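Side-chain contacts in pseudopodium-enriched atypical kinase 1 (Homo sapiens, PDB 6BHC), which is a pseudokinase with an unusual catalytic cleft that dimerises through its kinase fold and probably serves in signalling as a scaffold: residues L204-L209 / Y287-L292; L185-G190 / F280-L285; D160-S165 / D174-Q179. The protein carries 1 engineered substitution. All blocks are in the same frame, centred on the assembly; numbering follows the deposited sequence. Where two conformers were deposited one is given.

Contact 1: residues L204-L209 / Y287-L292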
# COMPACT_ATOMS: atom_id res chain seq x y z
N LEU A 204 -33.05 19.36 -7.82
CA LEU A 204 -31.62 19.48 -7.56
C LEU A 204 -31.29 20.95 -7.35
O LEU A 204 -31.13 21.71 -8.30
CB LEU A 204 -30.82 18.88 -8.70
CG LEU A 204 -30.91 17.36 -8.85
CD1 LEU A 204 -30.14 16.88 -10.07
CD2 LEU A 204 -30.41 16.68 -7.58
N ARG A 205 -31.20 21.36 -6.08
CA ARG A 205 -30.81 22.71 -5.72
C ARG A 205 -29.68 22.64 -4.70
O ARG A 205 -29.53 21.65 -3.98
CB ARG A 205 -32.00 23.50 -5.15
CG ARG A 205 -33.04 23.85 -6.21
CD ARG A 205 -34.25 24.60 -5.64
NE ARG A 205 -35.12 23.73 -4.85
CZ ARG A 205 -35.26 23.80 -3.53
NH1 ARG A 205 -34.60 24.72 -2.84
NH2 ARG A 205 -36.08 22.97 -2.90
N LEU A 206 -28.87 23.70 -4.66
CA LEU A 206 -27.66 23.67 -3.84
C LEU A 206 -27.97 23.51 -2.36
O LEU A 206 -27.16 22.94 -1.62
CB LEU A 206 -26.83 24.94 -4.08
CG LEU A 206 -26.21 25.08 -5.48
CD1 LEU A 206 -25.37 26.35 -5.57
CD2 LEU A 206 -25.38 23.86 -5.83
N GLU A 207 -29.14 23.98 -1.92
CA GLU A 207 -29.54 23.81 -0.53
C GLU A 207 -30.04 22.40 -0.23
O GLU A 207 -30.29 22.08 0.94
CB GLU A 207 -30.61 24.83 -0.15
CG GLU A 207 -31.82 24.87 -1.08
CD GLU A 207 -31.62 25.78 -2.29
OE1 GLU A 207 -30.46 26.13 -2.60
OE2 GLU A 207 -32.63 26.14 -2.93
N ASN A 208 -30.20 21.55 -1.25
CA ASN A 208 -30.57 20.16 -1.06
C ASN A 208 -29.37 19.22 -1.07
O ASN A 208 -29.53 18.02 -0.86
CB ASN A 208 -31.58 19.73 -2.13
CG ASN A 208 -32.92 20.43 -1.99
OD1 ASN A 208 -33.36 20.74 -0.89
ND2 ASN A 208 -33.57 20.69 -3.12
N LEU A 209 -28.17 19.75 -1.32
CA LEU A 209 -26.95 18.96 -1.31
C LEU A 209 -26.19 19.25 -0.02
O LEU A 209 -25.81 20.40 0.24
CB LEU A 209 -26.09 19.28 -2.53
CG LEU A 209 -26.79 19.19 -3.89
CD1 LEU A 209 -25.85 19.60 -5.01
CD2 LEU A 209 -27.34 17.79 -4.12
N TYR A 287 -23.35 26.62 -13.20
CA TYR A 287 -23.28 28.07 -13.16
C TYR A 287 -23.34 28.60 -11.73
O TYR A 287 -22.57 29.49 -11.36
CB TYR A 287 -24.41 28.67 -14.00
CG TYR A 287 -24.14 28.70 -15.49
CD1 TYR A 287 -24.30 27.56 -16.28
CD2 TYR A 287 -23.73 29.87 -16.12
CE1 TYR A 287 -24.06 27.59 -17.64
CE2 TYR A 287 -23.49 29.91 -17.48
CZ TYR A 287 -23.66 28.77 -18.23
OH TYR A 287 -23.41 28.82 -19.58
N GLU A 288 -24.25 28.05 -10.92
CA GLU A 288 -24.44 28.56 -9.57
C GLU A 288 -23.23 28.27 -8.69
O GLU A 288 -22.81 29.12 -7.89
CB GLU A 288 -25.71 27.97 -8.96
CG GLU A 288 -26.98 28.42 -9.67
CD GLU A 288 -28.24 27.84 -9.06
OE1 GLU A 288 -28.21 26.69 -8.59
OE2 GLU A 288 -29.27 28.55 -9.05
N MET A 289 -22.65 27.07 -8.81
CA MET A 289 -21.45 26.74 -8.05
C MET A 289 -20.26 27.60 -8.45
O MET A 289 -19.33 27.78 -7.65
CB MET A 289 -21.11 25.26 -8.21
CG MET A 289 -22.13 24.33 -7.59
SD MET A 289 -21.64 22.60 -7.66
CE MET A 289 -20.21 22.61 -6.58
N LEU A 290 -20.26 28.14 -9.67
CA LEU A 290 -19.23 29.07 -10.11
C LEU A 290 -19.61 30.52 -9.82
O LEU A 290 -19.08 31.43 -10.47
CB LEU A 290 -18.95 28.88 -11.60
CG LEU A 290 -18.37 27.51 -11.95
CD1 LEU A 290 -18.16 27.38 -13.45
CD2 LEU A 290 -17.06 27.27 -11.20
N HIS A 291 -20.52 30.75 -8.87
CA HIS A 291 -20.93 32.09 -8.45
C HIS A 291 -21.53 32.89 -9.60
O HIS A 291 -21.38 34.11 -9.68
CB HIS A 291 -19.77 32.85 -7.81
CG HIS A 291 -19.25 32.20 -6.57
ND1 HIS A 291 -18.10 31.44 -6.55
CD2 HIS A 291 -19.73 32.17 -5.30
CE1 HIS A 291 -17.89 30.98 -5.33
NE2 HIS A 291 -18.86 31.42 -4.55
N LEU A 292 -22.22 32.20 -10.50
CA LEU A 292 -22.97 32.83 -11.57
C LEU A 292 -24.46 32.61 -11.37
O LEU A 292 -24.86 31.61 -10.75
CB LEU A 292 -22.55 32.27 -12.94
CG LEU A 292 -21.06 32.34 -13.27
CD1 LEU A 292 -20.77 31.60 -14.57
CD2 LEU A 292 -20.60 33.78 -13.34
O HOH W 1 -29.36 25.99 -6.40
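Leu206 drives its forked end into the last turn of helix 277-289, one methyl on each of two successive residues. CD1 lies 3.8 Å from CB of Glu288, and CD2 rests 3.7 Å from CG of Met289. A branched aliphatic residue suits this place, because both of its methyls find hydrocarbon. The Glu288 chain runs extended beyond CG (chi2 -180°), which brings OE1 alongside Leu206, within one water of its backbone N. That water joins the two segments: it accepts from Leu206 N at 2.9 Å and donates to Glu288 OE1 at 2.6 Å. The other carboxylate oxygen, OE2, forms a salt bridge with Arg263, so both carboxylate oxygens have a partner. With an alanine here in place of Leu206 both methyls are gone, which would probably open a gap beside Glu288 CB and Met289 CG and let the glutamate chain shift. Just beyond, a Schellman motif ends the helix, with His291 at positive phi and Leu292 N bonded to Tyr287 O at 2.9 Å. The sequence from Asp203 to Asn208 places 204-208 in the segment that corresponds to the catalytic loop of protein kinases, leading into strand 209-212 and packed here on the helix known in kinases as alphaF.

Contact 2: residues L185-G190 / F280-L285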
# COMPACT_ATOMS: atom_id res chain seq x y z
N LEU A 185 -18.68 15.57 -9.34
CA LEU A 185 -18.43 14.16 -9.60
C LEU A 185 -19.21 13.27 -8.64
O LEU A 185 -19.76 12.24 -9.05
CB LEU A 185 -16.93 13.87 -9.51
CG LEU A 185 -16.50 12.45 -9.84
CD1 LEU A 185 -16.91 12.10 -11.26
CD2 LEU A 185 -15.00 12.28 -9.66
N GLN A 186 -19.27 13.65 -7.36
CA GLN A 186 -20.05 12.88 -6.40
C GLN A 186 -21.54 12.98 -6.70
O GLN A 186 -22.28 12.00 -6.52
CB GLN A 186 -19.76 13.36 -4.98
CG GLN A 186 -18.31 13.22 -4.56
CD GLN A 186 -18.07 13.69 -3.14
OE1 GLN A 186 -18.60 13.11 -2.19
NE2 GLN A 186 -17.29 14.75 -3.00
N LEU A 187 -22.00 14.15 -7.16
CA LEU A 187 -23.40 14.30 -7.53
C LEU A 187 -23.77 13.37 -8.68
O LEU A 187 -24.80 12.69 -8.64
CB LEU A 187 -23.70 15.75 -7.90
CG LEU A 187 -25.10 16.03 -8.44
CD1 LEU A 187 -26.16 15.68 -7.41
CD2 LEU A 187 -25.24 17.48 -8.88
N CYS A 188 -22.92 13.32 -9.71
CA CYS A 188 -23.18 12.43 -10.83
C CYS A 188 -23.21 10.97 -10.39
O CYS A 188 -24.01 10.18 -10.90
CB CYS A 188 -22.13 12.64 -11.93
SG CYS A 188 -22.22 14.28 -12.69
N SER A 189 -22.36 10.60 -9.43
CA SER A 189 -22.37 9.24 -8.92
C SER A 189 -23.71 8.90 -8.27
O SER A 189 -24.28 7.83 -8.52
CB SER A 189 -21.22 9.04 -7.92
OG SER A 189 -19.97 9.23 -8.55
N GLY A 190 -24.22 9.80 -7.44
CA GLY A 190 -25.51 9.56 -6.81
C GLY A 190 -26.66 9.57 -7.80
O GLY A 190 -27.60 8.78 -7.68
N PHE A 280 -30.48 18.20 -16.89
CA PHE A 280 -30.68 19.62 -17.17
C PHE A 280 -30.48 20.47 -15.92
O PHE A 280 -29.89 21.55 -15.99
CB PHE A 280 -32.08 19.84 -17.75
CG PHE A 280 -32.38 21.28 -18.08
CD1 PHE A 280 -32.00 21.82 -19.30
CD2 PHE A 280 -33.05 22.09 -17.18
CE1 PHE A 280 -32.28 23.13 -19.61
CE2 PHE A 280 -33.33 23.40 -17.48
CZ PHE A 280 -32.95 23.93 -18.70
N GLN A 281 -30.96 20.00 -14.77
CA GLN A 281 -30.80 20.76 -13.54
C GLN A 281 -29.35 20.78 -13.07
O GLN A 281 -28.92 21.74 -12.43
CB GLN A 281 -31.71 20.21 -12.44
CG GLN A 281 -33.19 20.46 -12.69
CD GLN A 281 -34.07 20.01 -11.54
OE1 GLN A 281 -33.64 19.25 -10.67
NE2 GLN A 281 -35.31 20.49 -11.52
N THR A 282 -28.58 19.74 -13.40
CA THR A 282 -27.16 19.73 -13.07
C THR A 282 -26.41 20.81 -13.85
O THR A 282 -25.44 21.39 -13.34
CB THR A 282 -26.56 18.35 -13.34
OG1 THR A 282 -27.25 17.37 -12.55
CG2 THR A 282 -25.09 18.32 -12.99
N GLY A 283 -26.84 21.09 -15.08
CA GLY A 283 -26.21 22.16 -15.85
C GLY A 283 -26.42 23.53 -15.23
O GLY A 283 -25.53 24.38 -15.30
N ILE A 284 -27.58 23.75 -14.63
CA ILE A 284 -27.82 25.00 -13.91
C ILE A 284 -26.92 25.09 -12.68
O ILE A 284 -26.41 26.16 -12.34
CB ILE A 284 -29.31 25.13 -13.54
CG1 ILE A 284 -30.17 25.23 -14.80
CG2 ILE A 284 -29.54 26.33 -12.63
CD1 ILE A 284 -31.64 25.39 -14.52
N LEU A 285 -26.71 23.96 -12.00
CA LEU A 285 -25.89 23.97 -10.79
C LEU A 285 -24.45 24.35 -11.09
O LEU A 285 -23.78 24.94 -10.24
CB LEU A 285 -25.94 22.60 -10.11
CG LEU A 285 -27.30 22.15 -9.58
CD1 LEU A 285 -27.15 20.82 -8.85
CD2 LEU A 285 -27.90 23.20 -8.66
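Leu187 of helix 173-194 reaches out to helix 277-289 with a single methyl, CD2, which meets two residues one turn apart. It lies 3.8 Å from CD1 of Leu285 and 4.2 Å from OG1 of Thr282. The two leucines use different conformations. In Leu187, chi1 of 174° puts CG opposite the backbone N, which brings CD2 to the facing helix. Leu285 instead keeps CG beside its backbone N (chi1 -64°), and the two side chains cross at about a right angle, so that they touch through one methyl of each. Thr282 meets Leu187 tip to tip, the short threonine facing the end of the longer leucine. Its chi1 of -59° sets OG1 beside the backbone N, where the hydroxyl bonds to Asp278 O one turn back along its own helix. With that polar need met locally, threonine can face a leucine methyl in a buried place, and CG2 comes as near to Leu187 CD2 as OG1 does. The contact thus joins the helices called alphaE and alphaF in kinases. On other sides of 185-190, helix 343-354 packs on Leu185 and Cys188, and Gln186 bonds to the backbone of Thr236 and Leu238, at the start of strand 237-240, while Gln281 of the partner helix reaches Leu204 N in the segment that corresponds to the catalytic loop.

Contact 3: residues D160-S165 / D174-Q179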
# COMPACT_ATOMS: atom_id res chain seq x y z
N ASP A 160 -24.45 26.88 1.17
CA ASP A 160 -23.68 27.60 2.18
C ASP A 160 -22.21 27.67 1.79
O ASP A 160 -21.56 28.70 1.99
CB ASP A 160 -23.84 26.93 3.54
CG ASP A 160 -25.28 26.87 4.01
OD1 ASP A 160 -26.04 27.82 3.73
OD2 ASP A 160 -25.65 25.86 4.65
N PHE A 161 -21.67 26.58 1.25
CA PHE A 161 -20.28 26.56 0.83
C PHE A 161 -20.03 27.55 -0.30
O PHE A 161 -19.05 28.30 -0.28
CB PHE A 161 -19.88 25.14 0.41
CG PHE A 161 -18.56 25.06 -0.29
CD1 PHE A 161 -17.38 25.13 0.42
CD2 PHE A 161 -18.51 24.89 -1.67
CE1 PHE A 161 -16.16 25.05 -0.23
CE2 PHE A 161 -17.29 24.81 -2.32
CZ PHE A 161 -16.12 24.89 -1.60
N VAL A 162 -20.92 27.56 -1.30
CA VAL A 162 -20.77 28.49 -2.42
C VAL A 162 -20.89 29.93 -1.94
O VAL A 162 -20.15 30.81 -2.38
CB VAL A 162 -21.79 28.16 -3.52
CG1 VAL A 162 -21.81 29.25 -4.58
CG2 VAL A 162 -21.47 26.81 -4.15
N ARG A 163 -21.82 30.19 -1.01
CA ARG A 163 -22.02 31.55 -0.52
C ARG A 163 -20.80 32.07 0.22
O ARG A 163 -20.47 33.26 0.13
CB ARG A 163 -23.26 31.59 0.39
CG ARG A 163 -23.61 32.99 0.89
CD ARG A 163 -24.90 33.00 1.70
NE ARG A 163 -24.78 32.29 2.97
CZ ARG A 163 -25.31 31.09 3.20
NH1 ARG A 163 -25.99 30.46 2.26
NH2 ARG A 163 -25.14 30.52 4.39
N ASP A 164 -20.10 31.20 0.95
CA ASP A 164 -18.96 31.60 1.76
C ASP A 164 -17.63 31.53 1.02
O ASP A 164 -16.59 31.82 1.62
CB ASP A 164 -18.88 30.74 3.02
CG ASP A 164 -20.16 30.79 3.84
OD1 ASP A 164 -20.84 31.83 3.81
OD2 ASP A 164 -20.47 29.78 4.50
N SER A 165 -17.63 31.16 -0.26
CA SER A 165 -16.40 30.95 -1.01
C SER A 165 -16.25 31.93 -2.18
O SER A 165 -15.54 31.63 -3.14
CB SER A 165 -16.33 29.51 -1.53
OG SER A 165 -16.33 28.58 -0.46
N ASP A 174 -8.01 28.11 -9.13
CA ASP A 174 -7.66 26.72 -9.42
C ASP A 174 -8.13 25.79 -8.31
O ASP A 174 -8.69 24.72 -8.59
CB ASP A 174 -6.15 26.59 -9.62
CG ASP A 174 -5.65 27.38 -10.81
OD1 ASP A 174 -6.37 28.28 -11.27
OD2 ASP A 174 -4.53 27.10 -11.28
N LEU A 175 -7.92 26.18 -7.06
CA LEU A 175 -8.31 25.32 -5.94
C LEU A 175 -9.83 25.23 -5.81
O LEU A 175 -10.37 24.14 -5.60
CB LEU A 175 -7.68 25.83 -4.65
CG LEU A 175 -7.94 25.00 -3.39
CD1 LEU A 175 -7.61 23.53 -3.63
CD2 LEU A 175 -7.13 25.54 -2.22
N TYR A 176 -10.53 26.36 -5.95
CA TYR A 176 -11.97 26.34 -5.75
C TYR A 176 -12.67 25.58 -6.87
O TYR A 176 -13.56 24.75 -6.61
CB TYR A 176 -12.52 27.77 -5.65
CG TYR A 176 -14.04 27.78 -5.57
CD1 TYR A 176 -14.69 27.49 -4.38
CD2 TYR A 176 -14.81 28.07 -6.69
CE1 TYR A 176 -16.07 27.49 -4.31
CE2 TYR A 176 -16.19 28.07 -6.63
CZ TYR A 176 -16.81 27.78 -5.43
OH TYR A 176 -18.19 27.78 -5.36
N GLU A 177 -12.30 25.85 -8.12
CA GLU A 177 -12.98 25.20 -9.24
C GLU A 177 -12.64 23.72 -9.34
O GLU A 177 -13.38 22.97 -9.98
CB GLU A 177 -12.65 25.92 -10.55
CG GLU A 177 -13.13 27.37 -10.57
CD GLU A 177 -13.18 27.96 -11.97
OE1 GLU A 177 -12.87 27.25 -12.95
OE2 GLU A 177 -13.56 29.15 -12.09
N ARG A 178 -11.53 23.28 -8.73
CA ARG A 178 -11.28 21.84 -8.64
C ARG A 178 -12.21 21.20 -7.61
O ARG A 178 -12.72 20.09 -7.84
CB ARG A 178 -9.82 21.57 -8.29
CG ARG A 178 -9.48 20.09 -8.23
CD ARG A 178 -7.99 19.83 -8.06
NE ARG A 178 -7.71 18.39 -8.05
CZ ARG A 178 -7.44 17.68 -9.14
NH1 ARG A 178 -7.41 18.26 -10.33
NH2 ARG A 178 -7.20 16.38 -9.04
N GLN A 179 -12.44 21.87 -6.48
CA GLN A 179 -13.41 21.37 -5.51
C GLN A 179 -14.81 21.28 -6.12
O GLN A 179 -15.58 20.38 -5.78
CB GLN A 179 -13.45 22.26 -4.27
CG GLN A 179 -12.14 22.36 -3.51
CD GLN A 179 -12.26 23.23 -2.27
OE1 GLN A 179 -12.91 22.85 -1.30
NE2 GLN A 179 -11.64 24.40 -2.31
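Phe161 swings its ring across to Tyr176 of helix 173-194, the two side chains running antiparallel alongside each other. With chi1 at 168° the ring extends opposite its backbone N, and CE2 comes to 3.6 Å from Tyr176 CE1. The planes are nearly parallel, at 21°, but the centroids are 5.7 Å apart, so the rings meet at their margins with hardly any overlap. The Phe161 ring also meets the amide of Gln179, whose OE1 is 3.8 Å from CZ; amide and ring planes are inclined by 62°. At Val162 the branched chain lies across the far end of the tyrosine, CG2 standing 3.6 Å from Tyr176 OH. That hydroxyl is itself hydrogen-bonded to Met289 O, while Val162 O receives His291 NE2. On the outward side of the turn, Arg163 grips Asp160 end-on, NH1 and NH2 both holding OD1, a salt bridge that ties the helix surface away from the tyrosine. Ser165 closes the segment. Its CB lies 3.4 Å from Tyr176 CE1, and its backbone O stands over one face of the tyrosine ring. A small residue suits this close approach, and its hydroxyl turns back to donate to Phe161 O at 2.7 Å, which also sets OG above the Phe161 ring near its rim. The Tyr176 ring also meets the rings of His169 and His291. A phenol fits here because its ring can pack against carbon while its one polar atom reaches a backbone acceptor. The chemistry therefore implies a joint of van der Waals contacts across 160-165 and 174-179, with each hydroxyl satisfied by a main-chain carbonyl and no hydrogen bond directly between the two segments.

How the contacts relate
All three contacts lie in one kinase domain. Contact 2 is nearest the centre of the chain, all three of its touching residues are buried, and it is almost wholly aliphatic; contact 1 adds a water and a carboxylate; contact 3, with its centre about 14 Å from that of the chain, relies on aromatic rings. Contacts 1 and 3 each include partly exposed residues, Glu288 in one and Phe161 and Gln179 in the other. Contacts 1 and 2 share helix 277-289 and meet where Leu206 CD2 packs 3.8 Å from Leu285 CD2. Contacts 2 and 3 use different turns of helix 173-194 without touching. Contacts 1 and 3 are joined by polar links through Met289 O and the His291 ring.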